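Local coordinates for outer envelope protein 64, mitochondrial (PDB 6HPG), which probably acts as a chaperone receptor for Hsp90-dependent protein targeting to mitochondria, here represented by its TPR domain, at residues T41-R46 with C63-L68. Residues are numbered along the deposited sequence; the frame is centred on the assembly and turned at random.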
# COMPACT_ATOMS: atom_id res chain seq x y z
N THR A 41 -5.56 4.24 -5.37
CA THR A 41 -4.54 3.33 -5.94
C THR A 41 -3.16 4.02 -6.14
O THR A 41 -2.10 3.41 -5.95
CB THR A 41 -5.12 2.74 -7.25
OG1 THR A 41 -6.34 2.10 -6.92
CG2 THR A 41 -4.20 1.72 -7.89
N TYR A 42 -3.15 5.32 -6.44
CA TYR A 42 -1.86 6.01 -6.66
C TYR A 42 -1.06 6.08 -5.38
O TYR A 42 0.13 5.75 -5.36
CB TYR A 42 -2.07 7.45 -7.15
CG TYR A 42 -2.67 7.68 -8.52
CD1 TYR A 42 -3.21 6.65 -9.26
CD2 TYR A 42 -2.76 8.98 -9.02
CE1 TYR A 42 -3.76 6.89 -10.47
CE2 TYR A 42 -3.28 9.23 -10.25
CZ TYR A 42 -3.82 8.20 -10.97
OH TYR A 42 -4.39 8.45 -12.19
N TYR A 43 -1.75 6.47 -4.29
CA TYR A 43 -1.22 6.42 -2.94
C TYR A 43 -0.83 4.99 -2.44
O TYR A 43 0.22 4.80 -1.82
CB TYR A 43 -2.21 7.07 -1.93
CG TYR A 43 -2.22 8.62 -1.91
CD1 TYR A 43 -1.33 9.32 -1.13
CD2 TYR A 43 -3.16 9.34 -2.62
CE1 TYR A 43 -1.33 10.73 -1.07
CE2 TYR A 43 -3.19 10.77 -2.58
CZ TYR A 43 -2.26 11.44 -1.80
OH TYR A 43 -2.24 12.81 -1.74
N CYS A 44 -1.70 4.02 -2.69
CA CYS A 44 -1.44 2.64 -2.27
C CYS A 44 -0.23 2.06 -2.95
O CYS A 44 0.56 1.33 -2.33
CB CYS A 44 -2.62 1.75 -2.58
SG CYS A 44 -2.71 0.40 -1.38
N ASN A 45 -0.11 2.33 -4.25
CA ASN A 45 1.07 1.95 -4.99
C ASN A 45 2.32 2.65 -4.41
O ASN A 45 3.37 2.04 -4.25
CB ASN A 45 0.92 2.24 -6.49
CG ASN A 45 -0.03 1.30 -7.19
OD1 ASN A 45 -0.51 0.31 -6.61
ND2 ASN A 45 -0.31 1.59 -8.43
N ARG A 46 2.23 3.93 -4.10
CA ARG A 46 3.41 4.58 -3.59
C ARG A 46 3.82 4.01 -2.24
O ARG A 46 5.02 3.89 -1.97
CB ARG A 46 3.23 6.09 -3.48
CG ARG A 46 4.58 6.78 -3.37
CD ARG A 46 4.50 8.28 -3.48
NE ARG A 46 3.63 8.84 -2.45
CZ ARG A 46 3.42 10.16 -2.30
NH1 ARG A 46 4.06 11.08 -3.05
NH2 ARG A 46 2.59 10.57 -1.37
N CYS A 63 -0.89 4.78 3.00
CA CYS A 63 -2.01 3.86 3.15
C CYS A 63 -3.13 4.52 3.88
O CYS A 63 -4.28 4.22 3.60
CB CYS A 63 -1.66 2.63 3.96
SG CYS A 63 -0.38 1.68 3.21
N THR A 64 -2.80 5.38 4.85
CA THR A 64 -3.84 6.11 5.59
C THR A 64 -4.61 7.09 4.68
O THR A 64 -5.82 7.24 4.86
CB THR A 64 -3.28 6.78 6.87
OG1 THR A 64 -2.81 5.76 7.77
CG2 THR A 64 -4.38 7.59 7.62
N LYS A 65 -3.94 7.74 3.71
CA LYS A 65 -4.65 8.62 2.76
C LYS A 65 -5.48 7.83 1.77
O LYS A 65 -6.60 8.25 1.36
CB LYS A 65 -3.67 9.49 1.96
CG LYS A 65 -4.35 10.54 1.08
CD LYS A 65 -4.39 11.89 1.77
CE LYS A 65 -4.92 13.00 0.86
NZ LYS A 65 -4.00 14.17 0.85
N ALA A 66 -4.93 6.69 1.36
CA ALA A 66 -5.65 5.79 0.46
C ALA A 66 -6.99 5.36 1.08
O ALA A 66 -7.99 5.24 0.39
CB ALA A 66 -4.80 4.57 0.11
N MET A 67 -7.00 5.13 2.39
CA MET A 67 -8.25 4.72 3.05
C MET A 67 -9.24 5.89 3.16
O MET A 67 -10.42 5.65 3.11
CB MET A 67 -7.95 4.15 4.42
CG MET A 67 -7.12 2.89 4.44
SD MET A 67 -6.52 2.65 6.11
CE MET A 67 -5.29 1.35 5.85
N LEU A 68 -8.76 7.13 3.28
CA LEU A 68 -9.63 8.34 3.25
C LEU A 68 -10.37 8.47 1.93
O LEU A 68 -11.56 8.73 1.88
CB LEU A 68 -8.82 9.61 3.47
CG LEU A 68 -8.01 9.84 4.74
CD1 LEU A 68 -7.36 11.21 4.68
CD2 LEU A 68 -8.88 9.72 5.98
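Y43 and K65 meet where two antiparallel helices lie close together, and the pair illustrates how a lysine can lay one methylene on an aromatic face and carry its amine on to the hydroxyl. K65 CG sits 3.6 Å from the centroid of the Y43 ring, 11° off the ring normal, a CH-pi contact over the middle of one face. K65 CB lies over the CD1-CE1 side, 3.9 Å from Y43 CD1. Two bends in the lysine chain, at chi2 (97°) and chi4, let the methylenes climb past the ring until K65 NZ, still above the ring plane on that face, donates a weak hydrogen bond of 3.4 Å to Y43 OH. The tyrosine is set for this by CG standing anti to its own carbonyl carbon, while I33 of helix 22-35 also touches it. At the root of the tyrosine side chain, the methyl of A66 points at the facing helix and packs 4.1 Å from Y43 CB, with C44 CB slightly farther off. The small side chain of A66 is consistent with the close approach of the segment axes, 8.0 Å, at 162° between their directions. Beyond the pair, R46 forms a salt bridge with D62 of the facing helix, and N45 ND2 hydrogen-bonds the backbone of the bound peptide. Helices 40-52 and 56-69 pack as the antiparallel helix hairpin of a tetratricopeptide repeat, here TPR 2.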